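Local coordinates for ActII protein (Streptomyces coelicolor, PDB 3B6C), which probably acts as a TetR-family transcriptional repressor that binds regulatory DNA and is captured here with a polycyclic acetic acid ligand, at residues D9-T14 with Q34-G39; V65-P70 with K80-S85; S139-A144 with R199-G204. All coordinates share one frame; numbering follows the deposited sequence.

Contact 1. Residues D9-T14 with Q34-G39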
loop_
_atom_site.group_PDB
_atom_site.type_symbol
_atom_site.label_atom_id
_atom_site.label_comp_id
_atom_site.label_asym_id
_atom_site.label_seq_id
_atom_site.Cartn_x
_atom_site.Cartn_y
_atom_site.Cartn_z
ATOM N N ASP B 9 -14.949 25.361 -3.389
ATOM C CA ASP B 9 -15.843 24.230 -3.608
ATOM C C ASP B 9 -16.251 24.087 -5.065
ATOM O O ASP B 9 -16.454 22.976 -5.560
ATOM C CB ASP B 9 -17.087 24.344 -2.713
ATOM C CG ASP B 9 -16.838 23.843 -1.304
ATOM O OD1 ASP B 9 -16.587 22.630 -1.137
ATOM O OD2 ASP B 9 -16.897 24.658 -0.360
ATOM N N ARG B 10 -16.366 25.215 -5.753
ATOM C CA ARG B 10 -16.739 25.212 -7.163
ATOM C C ARG B 10 -15.556 24.713 -8.016
ATOM O O ARG B 10 -15.738 24.032 -9.021
ATOM C CB ARG B 10 -17.134 26.620 -7.610
ATOM C CG ARG B 10 -17.981 26.640 -8.865
ATOM C CD ARG B 10 -17.913 27.992 -9.558
ATOM N NE ARG B 10 -17.988 27.860 -11.014
ATOM C CZ ARG B 10 -19.005 27.301 -11.663
ATOM N NH1 ARG B 10 -18.987 27.223 -12.989
ATOM N NH2 ARG B 10 -20.044 26.823 -10.985
ATOM N N ILE B 11 -14.345 25.060 -7.609
ATOM C CA ILE B 11 -13.149 24.625 -8.303
ATOM C C ILE B 11 -12.968 23.133 -8.112
ATOM O O ILE B 11 -12.567 22.410 -9.019
ATOM C CB ILE B 11 -11.902 25.268 -7.697
ATOM C CG1 ILE B 11 -11.864 26.746 -8.043
ATOM C CG2 ILE B 11 -10.657 24.559 -8.183
ATOM C CD1 ILE B 11 -10.755 27.481 -7.317
ATOM N N VAL B 12 -13.244 22.686 -6.896
ATOM C CA VAL B 12 -13.045 21.298 -6.549
ATOM C C VAL B 12 -14.013 20.375 -7.246
ATOM O O VAL B 12 -13.631 19.289 -7.675
ATOM C CB VAL B 12 -13.118 21.108 -5.018
ATOM C CG1 VAL B 12 -12.874 19.655 -4.643
ATOM C CG2 VAL B 12 -12.064 21.970 -4.357
ATOM N N VAL B 13 -15.265 20.806 -7.353
ATOM C CA VAL B 13 -16.298 20.018 -8.012
ATOM C C VAL B 13 -15.947 19.903 -9.497
ATOM O O VAL B 13 -16.169 18.873 -10.123
ATOM C CB VAL B 13 -17.669 20.693 -7.845
ATOM C CG1 VAL B 13 -18.670 20.128 -8.820
ATOM C CG2 VAL B 13 -18.167 20.483 -6.440
ATOM N N THR B 14 -15.408 20.982 -10.053
ATOM C CA THR B 14 -15.010 20.995 -11.449
ATOM C C THR B 14 -13.864 20.014 -11.679
ATOM O O THR B 14 -13.902 19.226 -12.617
ATOM C CB THR B 14 -14.539 22.401 -11.886
ATOM O OG1 THR B 14 -15.657 23.292 -11.892
ATOM C CG2 THR B 14 -13.920 22.354 -13.264
ATOM N N GLN B 34 -8.612 26.584 -17.354
ATOM C CA GLN B 34 -9.312 26.754 -18.615
ATOM C C GLN B 34 -10.802 26.516 -18.438
ATOM O O GLN B 34 -11.611 27.330 -18.865
ATOM C CB GLN B 34 -8.741 25.796 -19.664
ATOM C CG GLN B 34 -9.352 25.920 -21.054
ATOM C CD GLN B 34 -8.995 27.225 -21.749
ATOM O OE1 GLN B 34 -9.351 28.309 -21.282
ATOM N NE2 GLN B 34 -8.287 27.125 -22.873
ATOM N N GLU B 35 -11.159 25.401 -17.805
ATOM C CA GLU B 35 -12.563 25.057 -17.563
ATOM C C GLU B 35 -13.311 26.084 -16.737
ATOM O O GLU B 35 -14.449 26.431 -17.043
ATOM C CB GLU B 35 -12.656 23.717 -16.843
ATOM C CG GLU B 35 -12.306 22.546 -17.712
ATOM C CD GLU B 35 -13.431 22.189 -18.643
ATOM O OE1 GLU B 35 -13.156 21.942 -19.836
ATOM O OE2 GLU B 35 -14.587 22.155 -18.170
ATOM N N LEU B 36 -12.671 26.550 -15.673
ATOM C CA LEU B 36 -13.271 27.536 -14.780
ATOM C C LEU B 36 -13.323 28.899 -15.473
ATOM O O LEU B 36 -14.022 29.820 -15.027
ATOM C CB LEU B 36 -12.457 27.617 -13.483
ATOM C CG LEU B 36 -12.243 26.299 -12.724
ATOM C CD1 LEU B 36 -11.102 26.462 -11.725
ATOM C CD2 LEU B 36 -13.540 25.868 -12.043
ATOM N N LYS B 37 -12.574 29.004 -16.572
ATOM C CA LYS B 37 -12.512 30.221 -17.371
ATOM C C LYS B 37 -12.030 31.337 -16.498
ATOM O O LYS B 37 -12.611 32.420 -16.450
ATOM C CB LYS B 37 -13.893 30.556 -17.919
ATOM C CG LYS B 37 -14.219 29.822 -19.194
ATOM C CD LYS B 37 -13.114 30.046 -20.212
ATOM C CE LYS B 37 -13.629 29.946 -21.628
ATOM N NZ LYS B 37 -14.468 31.116 -22.011
ATOM N N THR B 38 -10.927 31.074 -15.829
ATOM C CA THR B 38 -10.412 32.028 -14.889
ATOM C C THR B 38 -8.919 32.060 -15.069
ATOM O O THR B 38 -8.363 31.293 -15.858
ATOM C CB THR B 38 -10.771 31.538 -13.462
ATOM O OG1 THR B 38 -10.769 32.637 -12.543
ATOM C CG2 THR B 38 -9.771 30.476 -12.996
ATOM N N GLY B 39 -8.271 32.940 -14.321
ATOM C CA GLY B 39 -6.835 33.032 -14.396
ATOM C C GLY B 39 -6.172 32.166 -13.345
ATOM O O GLY B 39 -6.723 31.900 -12.278
#
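Leu36 CD2 approaches the peptide carbonyl of Arg10, 4.2 Å from its O, an oxygen already bonded twice from its own helix. Thr14 N donates to Arg10 O at the usual helical spacing, and Thr14 OG1 donates to the same oxygen over 3.0 Å. The hydroxyl stands 19° out of the carbonyl plane, with a C=O...donor angle of 158°. With OG1 set beside its own backbone N (chi1 -68°), the hydroxyl of Thr14 folds back along the helix, while CG2 meets Leu36 CD2 and, slightly farther off, Glu35 CB.

The two methyls of Leu36 divide between Ile11 and Thr14, one turn apart on helix 8-22. CD2 sits against Thr14, 3.3 Å from OG1 and a little farther from CB and CG2. CD1 turns to Ile11 and lies 3.8 Å from CG1, with CG2 next nearest; the two side chains cross at about a right angle. Ile11 also rests on Leu32, and both Ile11 and Leu36 touch Leu43 of helix 40-47, so three helices meet here. The carboxylate of Glu35 is directed elsewhere, to a salt bridge with Arg31.

After Leu36 the chain turns sharply. Lys37 has positive phi and closes a Schellman motif, with Lys37 N bonded to Gln34 O at 3.0 Å, and Gly39 takes the N-cap position of helix 40-47. A helix ended in this way, a tight turn and a second helix, packed on an N-terminal helix 8-22 through the Leu36 methyls, Ile11 and Thr14, are characteristic of the helix-turn-helix domain of TetR-family regulators, consistent with the DNA-binding motif predicted for this region.

Contact 2. Residues V65-P70 with K80-S85. With SDN ([(3S)-9-hydroxy-1-methyl-10-oxo-4,10-dihydro-3H-benzo[g]isochromen-3-yl]acetic acid), chain E.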
loop_
_atom_site.group_PDB
_atom_site.type_symbol
_atom_site.label_atom_id
_atom_site.label_comp_id
_atom_site.label_asym_id
_atom_site.label_seq_id
_atom_site.Cartn_x
_atom_site.Cartn_y
_atom_site.Cartn_z
ATOM N N VAL B 65 -18.534 8.105 1.963
ATOM C CA VAL B 65 -18.300 6.997 2.869
ATOM C C VAL B 65 -19.205 7.094 4.084
ATOM O O VAL B 65 -19.205 8.098 4.789
ATOM C CB VAL B 65 -16.826 6.968 3.321
ATOM C CG1 VAL B 65 -16.538 5.691 4.057
ATOM C CG2 VAL B 65 -15.913 7.088 2.118
ATOM N N GLU B 66 -19.978 6.043 4.316
ATOM C CA GLU B 66 -20.876 6.015 5.445
ATOM C C GLU B 66 -20.333 5.197 6.607
ATOM O O GLU B 66 -20.002 4.021 6.452
ATOM C CB GLU B 66 -22.231 5.422 5.037
ATOM C CG GLU B 66 -22.700 5.838 3.646
ATOM C CD GLU B 66 -24.183 5.617 3.429
ATOM O OE1 GLU B 66 -24.931 5.582 4.434
ATOM O OE2 GLU B 66 -24.610 5.506 2.260
ATOM N N VAL B 67 -20.241 5.827 7.774
ATOM C CA VAL B 67 -19.824 5.134 8.988
ATOM C C VAL B 67 -20.989 4.964 9.955
ATOM O O VAL B 67 -21.343 5.894 10.680
ATOM C CB VAL B 67 -18.681 5.881 9.698
ATOM C CG1 VAL B 67 -17.957 4.952 10.661
ATOM C CG2 VAL B 67 -17.713 6.462 8.679
ATOM N N PRO B 68 -21.583 3.779 9.963
ATOM C CA PRO B 68 -22.677 3.466 10.885
ATOM C C PRO B 68 -22.343 3.873 12.317
ATOM O O PRO B 68 -21.182 3.810 12.720
ATOM C CB PRO B 68 -22.794 1.946 10.787
ATOM C CG PRO B 68 -22.306 1.628 9.419
ATOM C CD PRO B 68 -21.216 2.620 9.130
ATOM N N GLU B 69 -23.357 4.285 13.071
ATOM C CA GLU B 69 -23.284 4.268 14.527
ATOM C C GLU B 69 -23.310 2.840 15.063
ATOM O O GLU B 69 -24.098 2.010 14.608
ATOM C CB GLU B 69 -24.434 5.077 15.130
ATOM C CG GLU B 69 -24.170 6.572 15.202
ATOM C CD GLU B 69 -23.920 7.052 16.618
ATOM O OE1 GLU B 69 -24.141 6.264 17.562
ATOM O OE2 GLU B 69 -23.502 8.217 16.787
ATOM N N PRO B 70 -22.444 2.562 16.032
ATOM C CA PRO B 70 -22.201 1.185 16.476
ATOM C C PRO B 70 -23.471 0.527 17.005
ATOM O O PRO B 70 -24.081 1.036 17.946
ATOM C CB PRO B 70 -21.188 1.361 17.608
ATOM C CG PRO B 70 -20.465 2.615 17.265
ATOM C CD PRO B 70 -21.480 3.510 16.614
ATOM N N LYS B 80 -17.253 -3.950 8.429
ATOM C CA LYS B 80 -17.194 -4.360 7.035
ATOM C C LYS B 80 -18.033 -3.437 6.154
ATOM O O LYS B 80 -17.694 -3.188 4.997
ATOM C CB LYS B 80 -17.672 -5.803 6.885
ATOM C CG LYS B 80 -16.759 -6.797 7.542
ATOM C CD LYS B 80 -17.168 -8.206 7.212
ATOM C CE LYS B 80 -16.257 -9.196 7.922
ATOM N NZ LYS B 80 -16.674 -10.598 7.718
ATOM N N GLU B 81 -19.138 -2.942 6.698
ATOM C CA GLU B 81 -19.995 -2.027 5.956
ATOM C C GLU B 81 -19.161 -0.800 5.622
ATOM O O GLU B 81 -19.035 -0.415 4.473
ATOM C CB GLU B 81 -21.219 -1.630 6.795
ATOM C CG GLU B 81 -22.270 -2.731 6.910
ATOM C CD GLU B 81 -23.457 -2.357 7.803
ATOM O OE1 GLU B 81 -23.515 -1.187 8.272
ATOM O OE2 GLU B 81 -24.323 -3.243 8.023
ATOM N N MET B 82 -18.586 -0.196 6.648
ATOM C CA MET B 82 -17.738 0.976 6.489
ATOM C C MET B 82 -16.686 0.748 5.394
ATOM O O MET B 82 -16.505 1.570 4.495
ATOM C CB MET B 82 -17.043 1.261 7.818
ATOM C CG MET B 82 -16.043 2.401 7.813
ATOM S SD MET B 82 -15.372 2.621 9.483
ATOM C CE MET B 82 -14.688 0.973 9.752
ATOM N N CYS B 83 -15.997 -0.383 5.473
ATOM C CA CYS B 83 -14.960 -0.683 4.503
ATOM C C CYS B 83 -15.498 -0.841 3.095
ATOM O O CYS B 83 -14.884 -0.371 2.138
ATOM C CB CYS B 83 -14.191 -1.925 4.939
ATOM S SG CYS B 83 -13.150 -1.586 6.368
ATOM N N ARG B 84 -16.643 -1.494 2.952
ATOM C CA ARG B 84 -17.225 -1.659 1.627
ATOM C C ARG B 84 -17.656 -0.307 1.072
ATOM O O ARG B 84 -17.604 -0.073 -0.136
ATOM C CB ARG B 84 -18.425 -2.585 1.688
ATOM C CG ARG B 84 -18.062 -3.990 2.052
ATOM C CD ARG B 84 -19.255 -4.906 1.956
ATOM N NE ARG B 84 -18.893 -6.241 2.393
ATOM C CZ ARG B 84 -19.469 -6.865 3.409
ATOM N NH1 ARG B 84 -20.440 -6.261 4.086
ATOM N NH2 ARG B 84 -19.067 -8.088 3.749
ATOM N N SER B 85 -18.081 0.583 1.963
ATOM C CA SER B 85 -18.510 1.914 1.573
ATOM C C SER B 85 -17.322 2.669 1.012
ATOM O O SER B 85 -17.427 3.334 -0.009
ATOM C CB SER B 85 -19.085 2.648 2.788
ATOM O OG SER B 85 -19.660 3.897 2.438
HETATM O O4 SDN E . -10.478 7.264 5.982
HETATM C C11 SDN E . -11.450 6.542 6.249
HETATM C C12 SDN E . -12.752 7.099 6.310
HETATM C C13 SDN E . -12.977 8.462 6.112
HETATM O O5 SDN E . -11.998 9.187 5.862
HETATM C C14 SDN E . -14.285 8.987 6.158
HETATM C C15 SDN E . -14.595 10.416 5.952
HETATM O O3 SDN E . -15.853 10.936 6.429
HETATM C C16 SDN E . -13.652 11.364 5.397
HETATM C C10 SDN E . -11.269 5.171 6.462
HETATM C C9 SDN E . -12.369 4.339 6.758
HETATM C C8 SDN E . -13.660 4.887 6.828
HETATM C C7 SDN E . -13.852 6.253 6.617
HETATM C C6 SDN E . -15.139 6.796 6.664
HETATM C C5 SDN E . -15.362 8.153 6.430
HETATM C C4 SDN E . -16.795 8.677 6.440
HETATM C C3 SDN E . -16.933 10.145 6.044
HETATM C C2 SDN E . -18.259 10.740 6.512
HETATM C C1 SDN E . -18.331 12.249 6.268
HETATM O O2 SDN E . -17.302 12.950 6.322
HETATM O O1 SDN E . -19.444 12.744 6.050
#
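One hydrogen bond joins the extended chain at Glu66 to helix 75-92: Glu66 N donates to Ser85 OG over 2.9 Å, almost straight at 172°. The hydroxyl of Ser85 is swung away from its own backbone N (chi1 -173°), which carries it out from the helix to meet the peptide. Replacing Ser85 by an alanine would probably leave the amide of Glu66 without this acceptor and let the 65-70 chain shift against the helix.

Apolar packing follows: Val67 CG1 touches Met82 SD at 3.7 Å, the two side chains running alongside each other in the same direction. Both line the ligand pocket of the C-terminal TetR-like domain, which in this family usually takes up the ligand.

Ligand contacts are van der Waals. Val65 CG1 lies 3.2 Å from SDN C6, and Val67 CG2 3.3 Å from SDN C4; these methyls approach from opposite sides of the fused-ring plane. Val65 O also comes close to SDN C4, at 3.0 Å, and Met82 CG lies 3.6 Å from SDN C8.

A further polar-to-apolar contact lies at Pro68, where Glu81 OE1 abuts Pro68 CG at 3.3 Å while Glu81 OE2 is held in a salt bridge by Arg74.

Contact 3. Residues S139-A144 with R199-G204. With SDN ([(3S)-9-hydroxy-1-methyl-10-oxo-4,10-dihydro-3H-benzo[g]isochromen-3-yl]acetic acid), chain E.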
loop_
_atom_site.group_PDB
_atom_site.type_symbol
_atom_site.label_atom_id
_atom_site.label_comp_id
_atom_site.label_asym_id
_atom_site.label_seq_id
_atom_site.Cartn_x
_atom_site.Cartn_y
_atom_site.Cartn_z
ATOM N N SER B 139 -7.993 1.257 6.433
ATOM C CA SER B 139 -7.945 2.274 5.391
ATOM C C SER B 139 -6.879 1.897 4.348
ATOM O O SER B 139 -7.124 1.962 3.149
ATOM C CB SER B 139 -7.588 3.640 6.010
ATOM O OG SER B 139 -8.336 4.677 5.394
ATOM N N THR B 140 -5.702 1.504 4.820
ATOM C CA THR B 140 -4.606 1.129 3.942
ATOM C C THR B 140 -5.004 -0.062 3.101
ATOM O O THR B 140 -4.765 -0.104 1.898
ATOM C CB THR B 140 -3.360 0.805 4.780
ATOM O OG1 THR B 140 -2.938 1.990 5.460
ATOM C CG2 THR B 140 -2.227 0.301 3.902
ATOM N N PHE B 141 -5.618 -1.035 3.745
ATOM C CA PHE B 141 -6.067 -2.221 3.054
ATOM C C PHE B 141 -7.041 -1.899 1.929
ATOM O O PHE B 141 -6.870 -2.336 0.796
ATOM C CB PHE B 141 -6.763 -3.157 4.024
ATOM C CG PHE B 141 -7.481 -4.271 3.349
ATOM C CD1 PHE B 141 -6.768 -5.278 2.715
ATOM C CD2 PHE B 141 -8.870 -4.295 3.296
ATOM C CE1 PHE B 141 -7.427 -6.303 2.026
ATOM C CE2 PHE B 141 -9.544 -5.310 2.608
ATOM C CZ PHE B 141 -8.820 -6.314 1.973
ATOM N N VAL B 142 -8.080 -1.144 2.243
ATOM C CA VAL B 142 -9.080 -0.837 1.243
ATOM C C VAL B 142 -8.513 -0.056 0.090
ATOM O O VAL B 142 -8.841 -0.316 -1.070
ATOM C CB VAL B 142 -10.254 -0.050 1.845
ATOM C CG1 VAL B 142 -11.134 0.479 0.743
ATOM C CG2 VAL B 142 -11.070 -0.959 2.754
ATOM N N THR B 143 -7.663 0.912 0.401
ATOM C CA THR B 143 -7.078 1.744 -0.625
ATOM C C THR B 143 -6.179 0.926 -1.542
ATOM O O THR B 143 -6.175 1.113 -2.748
ATOM C CB THR B 143 -6.278 2.902 0.018
ATOM O OG1 THR B 143 -7.175 3.749 0.749
ATOM C CG2 THR B 143 -5.590 3.732 -1.039
ATOM N N ALA B 144 -5.430 0.001 -0.973
ATOM C CA ALA B 144 -4.532 -0.798 -1.777
ATOM C C ALA B 144 -5.311 -1.756 -2.661
ATOM O O ALA B 144 -5.037 -1.879 -3.858
ATOM C CB ALA B 144 -3.568 -1.554 -0.878
ATOM N N ARG B 199 -13.576 -11.174 -4.216
ATOM C CA ARG B 199 -13.143 -12.256 -3.343
ATOM C C ARG B 199 -11.918 -11.862 -2.533
ATOM O O ARG B 199 -11.812 -12.187 -1.349
ATOM C CB ARG B 199 -12.879 -13.527 -4.163
ATOM C CG ARG B 199 -12.624 -14.761 -3.321
ATOM C CD ARG B 199 -13.516 -14.778 -2.097
ATOM N NE ARG B 199 -13.313 -15.972 -1.286
ATOM C CZ ARG B 199 -13.748 -16.097 -0.037
ATOM N NH1 ARG B 199 -14.406 -15.094 0.539
ATOM N NH2 ARG B 199 -13.532 -17.223 0.635
ATOM N N ARG B 200 -10.994 -11.157 -3.165
ATOM C CA ARG B 200 -9.813 -10.705 -2.455
ATOM C C ARG B 200 -10.225 -9.695 -1.388
ATOM O O ARG B 200 -9.794 -9.787 -0.240
ATOM C CB ARG B 200 -8.840 -10.052 -3.416
ATOM C CG ARG B 200 -8.731 -10.814 -4.695
ATOM C CD ARG B 200 -7.376 -10.636 -5.298
ATOM N NE ARG B 200 -6.751 -9.392 -4.878
ATOM C CZ ARG B 200 -5.444 -9.267 -4.698
ATOM N NH1 ARG B 200 -4.932 -8.108 -4.319
ATOM N NH2 ARG B 200 -4.652 -10.318 -4.883
ATOM N N PHE B 201 -11.065 -8.733 -1.754
ATOM C CA PHE B 201 -11.471 -7.762 -0.767
ATOM C C PHE B 201 -12.033 -8.444 0.467
ATOM O O PHE B 201 -11.518 -8.276 1.568
ATOM C CB PHE B 201 -12.537 -6.814 -1.313
ATOM C CG PHE B 201 -12.821 -5.653 -0.406
ATOM C CD1 PHE B 201 -11.876 -4.655 -0.231
ATOM C CD2 PHE B 201 -14.015 -5.568 0.287
ATOM C CE1 PHE B 201 -12.117 -3.590 0.616
ATOM C CE2 PHE B 201 -14.267 -4.501 1.140
ATOM C CZ PHE B 201 -13.319 -3.513 1.305
ATOM N N GLU B 202 -13.082 -9.239 0.271
ATOM C CA GLU B 202 -13.758 -9.909 1.387
ATOM C C GLU B 202 -12.841 -10.819 2.166
ATOM O O GLU B 202 -12.970 -10.957 3.379
ATOM C CB GLU B 202 -14.989 -10.676 0.890
ATOM C CG GLU B 202 -16.116 -9.768 0.368
ATOM C CD GLU B 202 -16.658 -8.847 1.429
ATOM O OE1 GLU B 202 -17.159 -7.767 1.077
ATOM O OE2 GLU B 202 -16.601 -9.203 2.619
ATOM N N LEU B 203 -11.901 -11.437 1.465
ATOM C CA LEU B 203 -10.931 -12.325 2.100
ATOM C C LEU B 203 -10.033 -11.500 3.028
ATOM O O LEU B 203 -9.825 -11.872 4.184
ATOM C CB LEU B 203 -10.067 -13.021 1.044
ATOM C CG LEU B 203 -10.018 -14.546 1.135
ATOM C CD1 LEU B 203 -8.981 -15.093 0.159
ATOM C CD2 LEU B 203 -9.689 -14.972 2.561
ATOM N N GLY B 204 -9.502 -10.386 2.517
ATOM C CA GLY B 204 -8.646 -9.531 3.322
ATOM C C GLY B 204 -9.407 -8.870 4.453
ATOM O O GLY B 204 -8.866 -8.686 5.542
HETATM O O4 SDN E . -10.478 7.264 5.982
HETATM C C11 SDN E . -11.450 6.542 6.249
HETATM C C12 SDN E . -12.752 7.099 6.310
HETATM C C13 SDN E . -12.977 8.462 6.112
HETATM O O5 SDN E . -11.998 9.187 5.862
HETATM C C14 SDN E . -14.285 8.987 6.158
HETATM C C15 SDN E . -14.595 10.416 5.952
HETATM O O3 SDN E . -15.853 10.936 6.429
HETATM C C16 SDN E . -13.652 11.364 5.397
HETATM C C10 SDN E . -11.269 5.171 6.462
HETATM C C9 SDN E . -12.369 4.339 6.758
HETATM C C8 SDN E . -13.660 4.887 6.828
HETATM C C7 SDN E . -13.852 6.253 6.617
HETATM C C6 SDN E . -15.139 6.796 6.664
HETATM C C5 SDN E . -15.362 8.153 6.430
HETATM C C4 SDN E . -16.795 8.677 6.440
HETATM C C3 SDN E . -16.933 10.145 6.044
HETATM C C2 SDN E . -18.259 10.740 6.512
HETATM C C1 SDN E . -18.331 12.249 6.268
HETATM O O2 SDN E . -17.302 12.950 6.322
HETATM O O1 SDN E . -19.444 12.744 6.050
#
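Helices 128-151 and 197-216 pack antiparallel here, in the pair that in TetR-family proteins joins its mates from the second subunit in a four-helix dimer bundle. The segment axes come within 10.7 Å of each other, and their directions differ by 170°. Arg200 forms salt bridges with Glu145 of its own chain and with Asp136 of the second subunit, and Tyr133 of the second subunit packs on Phe141, which places the contact at the dimer interface.

Phe141 and Phe201 carry the contact. Their planes differ by only 25°, but the rings are displaced so far along their planes, with centroids separated by 5.4 Å, that they scarcely overlap; the touch is made by Phe141 CE2 on Phe201 CE1 at 3.7 Å. Phe141 holds CG opposite its backbone N (chi1 169°), which sends the ring to the facing helix, its CZ end against the backbone. Phe141 CZ reaches Phe201 O at 3.4 Å, an oxygen lying at the ring edge, near its plane, and CZ is 3.5 Å from Gly204 CA. Gly204 O sits over one face of the Phe141 ring, offset toward the rim. A CB on Gly204 would collide with Phe141 CE1, so the absence of a side chain is what admits the ring.

Val142 completes the packing from beside Phe201: its CG2 lies in the plane of that ring, at the edge, 3.5 Å from CE1. Val142 also touches Cys83 and Leu86 of helix 75-92.

Helix 128-151 reaches the ligand through Ser139, whose OG makes a weak hydrogen bond to SDN O4 at 3.4 Å.

In the fold
Along the chain the three contacts follow one another in series. Contact 1 lies in the N-terminal helix-turn-helix range, whereas contacts 2 and 3 share the C-terminal TetR-like range. The centre of contact 1 is about 31 Å from that of contact 2 and about 34 Å from that of contact 3, and it touches neither. Contacts 2 and 3 have centres about 14 Å apart and meet directly: Arg84 on helix 75-92 pairs with Glu202 on helix 197-216, and Cys83 packs on Phe201 and Val142. The ligand touches both C-terminal contacts, whereas contact 1 belongs to the probable DNA-binding domain, so any signal between them would have to travel through the intervening helices.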